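Local structure of MGS-M4 (Unidentified, 4Q3M) at residues Asn76-Gly80 against Tyr81-Leu85; Ser116-Arg119 against Ala120-Thr123; Gln158-His162 against Val163-Asn167; His168-His171 against Asp172-Lys176; Ala202-Ala205 against Lys206-Lys210. The protein probably reduces aldehydes or ketones with a nicotinamide cofactor, as aldo-keto reductases do, although its own substrate is unknown. One frame throughout, in Å; residues are numbered along the deposited sequence.

Contact 1 (Asn76-Gly80 against Tyr81-Leu85)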
# COMPACT_ATOMS: atom_id res chain seq x y z
N ASN A 76 -1.25 -17.20 -7.44
CA ASN A 76 -0.75 -16.35 -8.52
C ASN A 76 -0.31 -17.10 -9.77
O ASN A 76 -0.56 -16.66 -10.89
CB ASN A 76 0.42 -15.51 -8.01
CG ASN A 76 0.09 -14.75 -6.74
OD1 ASN A 76 -1.00 -14.90 -6.18
ND2 ASN A 76 1.02 -13.92 -6.28
N THR A 77 0.35 -18.24 -9.58
CA THR A 77 0.92 -18.99 -10.69
C THR A 77 -0.15 -19.63 -11.58
O THR A 77 0.14 -20.05 -12.70
CB THR A 77 1.87 -20.10 -10.19
OG1 THR A 77 1.13 -21.04 -9.40
CG2 THR A 77 2.99 -19.51 -9.36
N ASP A 78 -1.37 -19.72 -11.07
CA ASP A 78 -2.44 -20.40 -11.79
C ASP A 78 -3.42 -19.44 -12.46
O ASP A 78 -4.44 -19.86 -12.99
CB ASP A 78 -3.21 -21.32 -10.85
CG ASP A 78 -2.38 -22.49 -10.36
OD1 ASP A 78 -1.50 -22.96 -11.11
OD2 ASP A 78 -2.62 -22.94 -9.22
N GLN A 79 -3.11 -18.14 -12.44
CA GLN A 79 -3.99 -17.15 -13.05
C GLN A 79 -4.04 -17.33 -14.56
O GLN A 79 -3.02 -17.60 -15.20
CB GLN A 79 -3.56 -15.73 -12.68
CG GLN A 79 -3.79 -15.38 -11.22
CD GLN A 79 -3.78 -13.88 -10.97
OE1 GLN A 79 -3.87 -13.08 -11.90
NE2 GLN A 79 -3.69 -13.50 -9.70
N GLY A 80 -5.23 -17.16 -15.13
CA GLY A 80 -5.47 -17.46 -16.53
C GLY A 80 -6.61 -18.44 -16.64
O GLY A 80 -6.73 -19.34 -15.81
N TYR A 81 -7.45 -18.28 -17.66
CA TYR A 81 -8.71 -19.02 -17.77
C TYR A 81 -8.55 -20.54 -17.64
O TYR A 81 -9.14 -21.15 -16.75
CB TYR A 81 -9.39 -18.70 -19.10
CG TYR A 81 -10.80 -19.24 -19.20
CD1 TYR A 81 -11.88 -18.53 -18.69
CD2 TYR A 81 -11.06 -20.47 -19.81
CE1 TYR A 81 -13.16 -19.02 -18.78
CE2 TYR A 81 -12.34 -20.96 -19.90
CZ TYR A 81 -13.39 -20.24 -19.38
OH TYR A 81 -14.67 -20.73 -19.47
N GLU A 82 -7.76 -21.14 -18.53
CA GLU A 82 -7.60 -22.59 -18.54
C GLU A 82 -6.90 -23.11 -17.29
O GLU A 82 -7.24 -24.18 -16.77
CB GLU A 82 -6.83 -23.04 -19.78
CG GLU A 82 -7.54 -22.75 -21.09
CD GLU A 82 -8.89 -23.44 -21.20
OE1 GLU A 82 -9.06 -24.52 -20.60
OE2 GLU A 82 -9.77 -22.90 -21.89
N LYS A 83 -5.92 -22.36 -16.81
CA LYS A 83 -5.14 -22.78 -15.65
C LYS A 83 -5.96 -22.65 -14.37
O LYS A 83 -5.75 -23.40 -13.41
CB LYS A 83 -3.86 -21.95 -15.54
CG LYS A 83 -2.72 -22.66 -14.84
CD LYS A 83 -1.40 -21.95 -15.10
CE LYS A 83 -0.22 -22.76 -14.59
NZ LYS A 83 1.08 -22.13 -14.94
N THR A 84 -6.90 -21.71 -14.36
CA THR A 84 -7.76 -21.48 -13.20
C THR A 84 -8.77 -22.61 -13.02
O THR A 84 -8.99 -23.09 -11.91
CB THR A 84 -8.50 -20.14 -13.30
OG1 THR A 84 -7.57 -19.06 -13.15
CG2 THR A 84 -9.55 -20.02 -12.21
N LEU A 85 -9.38 -23.03 -14.13
CA LEU A 85 -10.35 -24.12 -14.11
C LEU A 85 -9.73 -25.39 -13.55
O LEU A 85 -10.38 -26.14 -12.81
CB LEU A 85 -10.90 -24.38 -15.51
CG LEU A 85 -11.72 -23.27 -16.18
CD1 LEU A 85 -12.13 -23.68 -17.58
CD2 LEU A 85 -12.95 -22.94 -15.34
O HOH W 1 2.15 -19.68 -14.51
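T84 grips the carbonyl oxygen of G80 twice, once through its backbone and once through its side chain. The amide T84 N meets G80 O at 2.8 Å, nearly in line with the carbonyl bond. The hydroxyl T84 OG1 reaches G80 O at the same 2.8 Å, but from well above the carbonyl plane. Both donors can converge because the hydroxyl sits beside the backbone N of T84 (chi1 -70°). A valine in place of T84 would probably leave G80 O with the amide as its single strong donor here and cost the loop a side-chain tie to the first turn. G80 is the N-cap of helix 81-94, which follows the loop after strand 69-74 in the TIM barrel of this aldo-keto reductase. Its phi of 125° would jam a side chain against the carbonyl oxygen of Q79, which calls for glycine. On the solvent side, K83 has its CG swung away from the backbone N (chi1 -153°), and the rest of the chain runs extended back over the 3-10 turn 76-78. Near its root, K83 CB passes D78 O at 3.3 Å; at its tip, K83 NZ makes a weak hydrogen bond of 3.2 Å to T77 O. One water joins the same two groups, donating to T77 O and accepting from K83 NZ. The D78 side chain crosses the lysine at about a right angle; D78 OD1 lies 4.7 Å from K83 NZ, too far for a salt bridge, though the opposite charges probably attract weakly. Q79 leaves the backbone on the far side from the helix; its NE2 bonds to W107 O.

Contact 2 (Ser116-Arg119 against Ala120-Thr123)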
# COMPACT_ATOMS: atom_id res chain seq x y z
N SER A 116 -9.13 -12.57 -16.97
CA SER A 116 -9.07 -13.92 -17.54
C SER A 116 -9.34 -14.97 -16.48
O SER A 116 -10.02 -15.96 -16.72
CB SER A 116 -7.72 -14.17 -18.21
OG SER A 116 -7.68 -15.45 -18.81
N THR A 117 -8.78 -14.74 -15.30
CA THR A 117 -9.02 -15.60 -14.15
C THR A 117 -10.46 -15.53 -13.68
O THR A 117 -11.07 -16.55 -13.36
CB THR A 117 -8.10 -15.21 -12.98
OG1 THR A 117 -6.73 -15.39 -13.36
CG2 THR A 117 -8.43 -16.03 -11.77
N TYR A 118 -11.00 -14.32 -13.63
CA TYR A 118 -12.34 -14.10 -13.12
C TYR A 118 -13.39 -14.66 -14.07
O TYR A 118 -14.45 -15.10 -13.63
CB TYR A 118 -12.58 -12.61 -12.88
CG TYR A 118 -13.73 -12.32 -11.95
CD1 TYR A 118 -13.57 -12.38 -10.57
CD2 TYR A 118 -14.98 -12.00 -12.45
CE1 TYR A 118 -14.62 -12.12 -9.72
CE2 TYR A 118 -16.04 -11.74 -11.61
CZ TYR A 118 -15.85 -11.80 -10.24
OH TYR A 118 -16.91 -11.54 -9.40
N ARG A 119 -13.10 -14.63 -15.37
CA ARG A 119 -13.98 -15.23 -16.36
C ARG A 119 -14.15 -16.72 -16.08
O ARG A 119 -15.22 -17.28 -16.28
CB ARG A 119 -13.44 -15.02 -17.77
CG ARG A 119 -13.67 -13.62 -18.34
CD ARG A 119 -15.14 -13.40 -18.68
NE ARG A 119 -15.36 -12.08 -19.27
CZ ARG A 119 -15.74 -11.01 -18.59
NH1 ARG A 119 -15.95 -11.09 -17.28
NH2 ARG A 119 -15.92 -9.85 -19.21
N ALA A 120 -13.07 -17.34 -15.60
CA ALA A 120 -13.11 -18.74 -15.21
C ALA A 120 -13.93 -18.90 -13.93
O ALA A 120 -14.66 -19.88 -13.78
CB ALA A 120 -11.71 -19.28 -15.02
N PHE A 121 -13.80 -17.94 -13.02
CA PHE A 121 -14.61 -17.93 -11.80
C PHE A 121 -16.09 -17.85 -12.17
O PHE A 121 -16.92 -18.54 -11.59
CB PHE A 121 -14.25 -16.74 -10.90
CG PHE A 121 -12.99 -16.93 -10.10
CD1 PHE A 121 -11.99 -17.78 -10.52
CD2 PHE A 121 -12.82 -16.25 -8.90
CE1 PHE A 121 -10.83 -17.95 -9.78
CE2 PHE A 121 -11.67 -16.42 -8.15
CZ PHE A 121 -10.68 -17.26 -8.59
N GLU A 122 -16.39 -17.00 -13.15
CA GLU A 122 -17.76 -16.79 -13.60
C GLU A 122 -18.35 -18.05 -14.23
O GLU A 122 -19.53 -18.35 -14.05
CB GLU A 122 -17.83 -15.63 -14.59
CG GLU A 122 -17.56 -14.27 -13.95
CD GLU A 122 -17.57 -13.14 -14.96
OE1 GLU A 122 -17.23 -13.39 -16.14
OE2 GLU A 122 -17.91 -12.00 -14.58
N THR A 123 -17.53 -18.78 -14.98
CA THR A 123 -17.95 -20.04 -15.58
C THR A 123 -18.29 -21.05 -14.49
O THR A 123 -19.30 -21.75 -14.57
CB THR A 123 -16.87 -20.62 -16.51
OG1 THR A 123 -16.62 -19.71 -17.59
CG2 THR A 123 -17.32 -21.95 -17.08
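The carboxylate of E122 lies alongside the guanidinium of R119, their planes only 4° apart. In the salt bridge, R119 NH1 to E122 OE1 at 2.9 Å, each partner stands about 30° out of the other's plane, and the oxygen is met on its syn side. A bend at chi2 (-72°) carries the arginine across to this partner, and R119 NH2 also donates to N149 O. The second oxygen, E122 OE2, comes to the edge of the Y118 ring, 3.5 Å from Y118 CE2, and also accepts from the amides of K151 and I152. With an alanine at E122, R119 NH1 would probably lose its charged mate and those two amides their carboxylate acceptor. On another side of the helix T117 and F121 run side by side, T117 CG2 touching F121 CE1 at 3.7 Å. The backbone bond F121 N to T117 O, 3.1 Å, spans the same turn. Helix 111-126 is the crossover of a beta-alpha-beta unit between strands 102-105 and 133-136: T117 and F121 pack on L74 of strand 69-74 and T84 of helix 81-94, while Y118 and F121 rest on I133 of the second strand.

Contact 3 (Gln158-His162 against Val163-Asn167)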
# COMPACT_ATOMS: atom_id res chain seq x y z
N GLN A 158 -11.00 -9.82 0.26
CA GLN A 158 -10.26 -10.14 1.48
C GLN A 158 -8.92 -9.42 1.52
O GLN A 158 -8.01 -9.73 0.74
CB GLN A 158 -10.05 -11.65 1.60
CG GLN A 158 -9.32 -12.05 2.87
CD GLN A 158 -9.05 -13.54 2.96
OE1 GLN A 158 -7.92 -13.97 3.18
NE2 GLN A 158 -10.10 -14.35 2.79
N VAL A 159 -8.79 -8.47 2.43
CA VAL A 159 -7.56 -7.69 2.55
C VAL A 159 -7.09 -7.57 4.00
O VAL A 159 -7.88 -7.74 4.93
CB VAL A 159 -7.73 -6.27 1.97
CG1 VAL A 159 -7.91 -6.33 0.46
CG2 VAL A 159 -8.91 -5.57 2.63
N GLU A 160 -5.81 -7.27 4.17
CA GLU A 160 -5.23 -7.04 5.49
C GLU A 160 -5.92 -5.87 6.17
O GLU A 160 -5.84 -4.73 5.71
CB GLU A 160 -3.73 -6.78 5.38
CG GLU A 160 -3.10 -6.31 6.69
CD GLU A 160 -1.73 -5.69 6.48
OE1 GLU A 160 -1.15 -5.87 5.39
OE2 GLU A 160 -1.24 -5.02 7.42
N THR A 161 -6.61 -6.15 7.27
CA THR A 161 -7.33 -5.12 8.00
C THR A 161 -7.28 -5.37 9.50
O THR A 161 -7.71 -6.42 9.98
CB THR A 161 -8.80 -5.04 7.54
OG1 THR A 161 -8.86 -4.90 6.12
CG2 THR A 161 -9.50 -3.85 8.19
N HIS A 162 -6.76 -4.40 10.23
CA HIS A 162 -6.70 -4.47 11.69
C HIS A 162 -6.68 -3.06 12.28
O HIS A 162 -6.84 -2.08 11.56
CB HIS A 162 -5.47 -5.26 12.14
CG HIS A 162 -4.24 -4.99 11.33
ND1 HIS A 162 -3.56 -3.79 11.39
CD2 HIS A 162 -3.56 -5.75 10.45
CE1 HIS A 162 -2.52 -3.83 10.58
NE2 HIS A 162 -2.50 -5.01 10.00
N VAL A 163 -6.48 -2.96 13.59
CA VAL A 163 -6.62 -1.69 14.29
C VAL A 163 -5.55 -0.66 13.92
O VAL A 163 -5.72 0.53 14.17
CB VAL A 163 -6.61 -1.90 15.81
CG1 VAL A 163 -7.82 -2.73 16.24
CG2 VAL A 163 -5.32 -2.55 16.26
N THR A 164 -4.44 -1.11 13.33
CA THR A 164 -3.40 -0.18 12.90
C THR A 164 -3.47 0.09 11.40
O THR A 164 -2.87 1.05 10.91
CB THR A 164 -1.99 -0.71 13.26
OG1 THR A 164 -1.86 -2.07 12.85
CG2 THR A 164 -1.76 -0.62 14.76
N LEU A 165 -4.22 -0.74 10.69
CA LEU A 165 -4.48 -0.53 9.27
C LEU A 165 -5.97 -0.74 9.00
O LEU A 165 -6.39 -1.81 8.57
CB LEU A 165 -3.65 -1.47 8.40
CG LEU A 165 -3.66 -1.22 6.89
CD1 LEU A 165 -2.86 0.03 6.54
CD2 LEU A 165 -3.13 -2.43 6.14
N GLN A 166 -6.76 0.29 9.27
CA GLN A 166 -8.21 0.15 9.36
C GLN A 166 -8.93 0.20 8.02
O GLN A 166 -10.08 -0.24 7.91
CB GLN A 166 -8.78 1.21 10.31
CG GLN A 166 -8.13 1.19 11.68
CD GLN A 166 -8.86 2.06 12.69
OE1 GLN A 166 -9.86 2.69 12.37
NE2 GLN A 166 -8.36 2.09 13.92
N ASN A 167 -8.27 0.74 7.00
CA ASN A 167 -8.78 0.73 5.62
C ASN A 167 -10.19 1.30 5.46
O ASN A 167 -11.03 0.68 4.80
CB ASN A 167 -8.75 -0.69 5.07
CG ASN A 167 -7.36 -1.30 5.09
OD1 ASN A 167 -6.36 -0.60 4.96
ND2 ASN A 167 -7.30 -2.62 5.26
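H162 bends its imidazole back among T164 and L165. H162 CB sits against V163 N of the next residue, 2.9 Å away. A chi1 of 40° places CG in the crowded position between the backbone N and the carbonyl carbon, which keeps the ring close to the turn that follows, H162 CG lying 4.1 Å from T164 OG1. Beyond it, H162 ND1 accepts a weak hydrogen bond of 3.4 Å from T164 N, which lies at the ring edge and in its plane. H162 CE1 next packs on L165 CB at 3.4 Å. At the tip, H162 NE2 donates to E160 OE2 at 2.9 Å, using the anti lone pair of that oxygen, with the carboxylate oxygen tilted 25° from the ring plane. E160 also has a salt bridge to K264 and a bond from the amide of I265; these fix the carboxylate that in turn holds the imidazole's rotation. A separate tie comes from N167: its ND2 gives hydrogen bonds to E160 O, 2.6 Å, and T161 OG1, 2.9 Å, both acceptors lying close to the plane of the amide. The backbone adds H162 N to L165 O at 3.1 Å. The turn thus leaves the C-terminal end of barrel strand 156-160, next to strand 180-184, with V163 and Q166 against helices 212-222 and 250-257. N271 of the second subunit accepts from N167 N, just before helix 168-176.

Contact 4 (His168-His171 against Asp172-Lys176)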
# COMPACT_ATOMS: atom_id res chain seq x y z
N HIS A 168 -10.45 2.46 6.05
CA HIS A 168 -11.78 3.07 5.97
C HIS A 168 -12.13 3.50 4.55
O HIS A 168 -13.30 3.47 4.16
CB HIS A 168 -11.87 4.26 6.93
CG HIS A 168 -11.92 3.87 8.37
ND1 HIS A 168 -13.11 3.65 9.04
CD2 HIS A 168 -10.93 3.66 9.27
CE1 HIS A 168 -12.84 3.32 10.29
NE2 HIS A 168 -11.53 3.32 10.46
N PHE A 169 -11.12 3.92 3.79
CA PHE A 169 -11.33 4.36 2.42
C PHE A 169 -11.73 3.18 1.54
O PHE A 169 -12.73 3.25 0.82
CB PHE A 169 -10.07 5.02 1.87
CG PHE A 169 -10.24 5.63 0.51
CD1 PHE A 169 -10.66 6.94 0.37
CD2 PHE A 169 -9.98 4.89 -0.64
CE1 PHE A 169 -10.82 7.51 -0.88
CE2 PHE A 169 -10.14 5.45 -1.89
CZ PHE A 169 -10.56 6.76 -2.01
N LEU A 170 -10.95 2.11 1.60
CA LEU A 170 -11.22 0.91 0.83
C LEU A 170 -12.55 0.28 1.24
O LEU A 170 -13.30 -0.21 0.40
CB LEU A 170 -10.08 -0.10 1.00
CG LEU A 170 -10.22 -1.45 0.28
CD1 LEU A 170 -10.31 -1.25 -1.22
CD2 LEU A 170 -9.07 -2.37 0.64
N HIS A 171 -12.82 0.31 2.54
CA HIS A 171 -14.07 -0.23 3.08
C HIS A 171 -15.27 0.52 2.51
O HIS A 171 -16.25 -0.10 2.08
CB HIS A 171 -14.07 -0.14 4.61
CG HIS A 171 -15.23 -0.82 5.25
ND1 HIS A 171 -15.67 -0.50 6.52
CD2 HIS A 171 -16.04 -1.81 4.81
CE1 HIS A 171 -16.70 -1.27 6.83
NE2 HIS A 171 -16.95 -2.07 5.81
N ASP A 172 -15.20 1.84 2.52
CA ASP A 172 -16.27 2.67 1.99
C ASP A 172 -16.50 2.42 0.51
O ASP A 172 -17.63 2.34 0.05
CB ASP A 172 -15.98 4.16 2.23
CG ASP A 172 -16.23 4.57 3.67
OD1 ASP A 172 -16.93 3.84 4.39
OD2 ASP A 172 -15.72 5.64 4.07
N TYR A 173 -15.40 2.28 -0.24
CA TYR A 173 -15.50 2.00 -1.67
C TYR A 173 -16.23 0.68 -1.92
O TYR A 173 -17.13 0.61 -2.75
CB TYR A 173 -14.12 1.96 -2.32
CG TYR A 173 -14.17 1.49 -3.76
CD1 TYR A 173 -14.48 2.38 -4.79
CD2 TYR A 173 -13.94 0.16 -4.10
CE1 TYR A 173 -14.54 1.96 -6.10
CE2 TYR A 173 -14.00 -0.27 -5.40
CZ TYR A 173 -14.30 0.63 -6.40
OH TYR A 173 -14.37 0.20 -7.71
N CYS A 174 -15.82 -0.36 -1.20
CA CYS A 174 -16.42 -1.68 -1.34
C CYS A 174 -17.91 -1.64 -1.02
O CYS A 174 -18.72 -2.21 -1.75
CB CYS A 174 -15.71 -2.69 -0.45
SG CYS A 174 -14.01 -3.08 -0.95
N LYS A 175 -18.26 -0.97 0.07
CA LYS A 175 -19.66 -0.86 0.49
C LYS A 175 -20.50 -0.12 -0.55
O LYS A 175 -21.67 -0.45 -0.76
CB LYS A 175 -19.77 -0.16 1.84
CG LYS A 175 -19.44 -1.05 3.03
CD LYS A 175 -19.84 -0.40 4.34
CE LYS A 175 -19.03 0.86 4.62
NZ LYS A 175 -19.50 1.55 5.85
N LYS A 176 -19.91 0.88 -1.20
CA LYS A 176 -20.60 1.61 -2.25
C LYS A 176 -20.81 0.74 -3.48
O LYS A 176 -21.77 0.93 -4.23
CB LYS A 176 -19.82 2.87 -2.64
CG LYS A 176 -19.83 3.97 -1.58
CD LYS A 176 -19.08 5.21 -2.05
CE LYS A 176 -19.11 6.30 -1.00
NZ LYS A 176 -18.41 7.53 -1.46
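K175 folds its aliphatic chain over the imidazole of H171, one turn earlier in the helix. K175 CE stands 3.8 Å from the centroid of the H171 ring and 11° off its normal, a CH-pi contact over the middle of one face, while K175 CD lies 3.6 Å from H171 NE2. The bend at chi3 of the lysine (-65°) brings CE over the ring instead of letting the chain run straight out. H171 marks the boundary: it is buried, resting on L181, with a weak hydrogen bond between its ND1 and R223. Inward of it L170 and C174 are buried as well, L170 CD1 meeting C174 SG at 4.1 Å, and both press on N157 of strand 156-160 and L181 of strand 180-184. Outward, the exposed end of K175 is held loosely, K175 NZ reaching D172 OD1 only as a long salt bridge of 3.7 Å. The i to i+4 backbone bonds place H171 and K175, and L170 and C174, one turn apart. With F169 and Y173 meeting helix 140-149 on a further flank, this is the amphipathic pattern of a barrel helix, here the crossover of a beta-alpha-beta unit in the TIM barrel.

Contact 5 (Ala202-Ala205 against Lys206-Lys210)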
# COMPACT_ATOMS: atom_id res chain seq x y z
N ALA A 202 -5.68 -2.29 25.34
CA ALA A 202 -5.56 -2.92 26.65
C ALA A 202 -6.57 -2.34 27.63
O ALA A 202 -7.10 -3.06 28.48
CB ALA A 202 -4.15 -2.76 27.18
N LYS A 203 -6.82 -1.04 27.52
CA LYS A 203 -7.75 -0.37 28.42
C LYS A 203 -9.17 -0.85 28.18
O LYS A 203 -9.83 -1.34 29.09
CB LYS A 203 -7.67 1.16 28.26
CG LYS A 203 -9.00 1.88 28.47
CD LYS A 203 -9.16 3.07 27.54
CE LYS A 203 -10.51 3.75 27.72
NZ LYS A 203 -11.64 2.93 27.20
N ILE A 204 -9.65 -0.73 26.94
CA ILE A 204 -11.06 -1.00 26.65
C ILE A 204 -11.37 -2.48 26.88
O ILE A 204 -12.54 -2.86 27.01
CB ILE A 204 -11.43 -0.53 25.21
CG1 ILE A 204 -11.09 -1.57 24.14
CG2 ILE A 204 -10.80 0.81 24.89
CD1 ILE A 204 -12.24 -2.51 23.83
N ALA A 205 -10.33 -3.30 26.95
CA ALA A 205 -10.48 -4.70 27.30
C ALA A 205 -10.87 -4.86 28.77
O ALA A 205 -11.49 -5.85 29.16
CB ALA A 205 -9.19 -5.46 27.02
N LYS A 206 -10.51 -3.86 29.59
CA LYS A 206 -10.91 -3.83 30.99
C LYS A 206 -12.42 -3.64 31.11
O LYS A 206 -13.05 -4.12 32.05
CB LYS A 206 -10.18 -2.70 31.74
CG LYS A 206 -11.09 -1.55 32.17
CD LYS A 206 -10.33 -0.36 32.73
CE LYS A 206 -9.44 0.29 31.68
NZ LYS A 206 -8.72 1.49 32.19
N LYS A 207 -12.99 -2.94 30.14
CA LYS A 207 -14.37 -2.47 30.21
C LYS A 207 -15.36 -3.61 29.98
O LYS A 207 -16.45 -3.62 30.56
CB LYS A 207 -14.58 -1.36 29.19
CG LYS A 207 -15.96 -0.74 29.16
CD LYS A 207 -15.99 0.40 28.16
CE LYS A 207 -17.38 0.95 27.97
NZ LYS A 207 -17.39 2.02 26.94
N HIS A 208 -14.96 -4.57 29.16
CA HIS A 208 -15.85 -5.66 28.78
C HIS A 208 -15.34 -7.01 29.28
O HIS A 208 -15.88 -8.05 28.92
CB HIS A 208 -16.02 -5.69 27.26
CG HIS A 208 -16.46 -4.38 26.68
ND1 HIS A 208 -17.75 -3.91 26.80
CD2 HIS A 208 -15.78 -3.44 25.98
CE1 HIS A 208 -17.85 -2.74 26.20
NE2 HIS A 208 -16.67 -2.43 25.69
N ASP A 209 -14.30 -6.97 30.12
CA ASP A 209 -13.71 -8.17 30.70
C ASP A 209 -13.30 -9.16 29.62
O ASP A 209 -13.52 -10.37 29.74
CB ASP A 209 -14.67 -8.82 31.70
CG ASP A 209 -14.01 -9.89 32.55
OD1 ASP A 209 -12.78 -9.83 32.73
OD2 ASP A 209 -14.73 -10.79 33.04
N LYS A 210 -12.70 -8.64 28.55
CA LYS A 210 -12.28 -9.48 27.43
C LYS A 210 -10.77 -9.42 27.25
O LYS A 210 -10.08 -8.69 27.96
CB LYS A 210 -12.98 -9.03 26.14
CG LYS A 210 -14.49 -9.24 26.15
CD LYS A 210 -14.84 -10.71 26.18
CE LYS A 210 -16.34 -10.92 26.13
NZ LYS A 210 -16.69 -12.37 26.06
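K206 doubles back on K203, three residues earlier in the helix. The backbone bonds set that spacing: K206 N donates to K203 O at 2.7 Å, arriving from well above the carbonyl plane, and K207 N makes a weaker bond of 3.2 Å to I204 O. Farther on, K210 N reaches back to A205 O at 3.1 Å, in the carbonyl plane, across five residues. Among apolar contacts, K206 CE touches K203 CG at 3.6 Å. The bend at chi3 of K206 (65°) brings the methylenes of the two lysines together, while K203 NZ and K206 NZ stay 6.0 Å apart, which probably limits repulsion. Inward, I204 CD1 comes within 4.2 Å of H208 CD2, and A205 packs with K210 against I215 of helix 212-222. K207 CG lies over one face of the H208 ring, displaced toward the rim. Charged partners come from the acidic segment farther along the chain. K207 NZ makes salt bridges to D249 and D252, H208 NE2 bonds to the same D252, and K210 NZ pairs with D245, so these basic groups have carboxylates close at hand. D209 takes a left-handed conformation (phi 55°) just before the K210 N to A205 O bond, and the turn resembles a Schellman motif in its 6→1 bond and left-handed residue. Here helix 199-207 gives way to the turn into helix 212-222, in the long connection of the aldo-keto reductase barrel between strands 180-184 and 226-227.

From the N terminus, each contact is local, between neighbouring residues of one continuous segment, and they follow in series, none enclosing or crossing another. Contact 1 starts helix 81-94, and contact 2 lies on the next helix, 111-126; the two touch through the hydroxyls of Y81 and T123 and through G80 N and T117 OG1, joining adjacent barrel helices. Contact 3 turns the chain out of strand 156-160, and contact 4 is the helix that directly follows, the pair meeting where V159 CG2 packs on L170 CD2. Contact 5, on the opposite side of the chain's centre from contacts 1 and 2, stands apart: its nearest atoms are about 9 Å from contact 3.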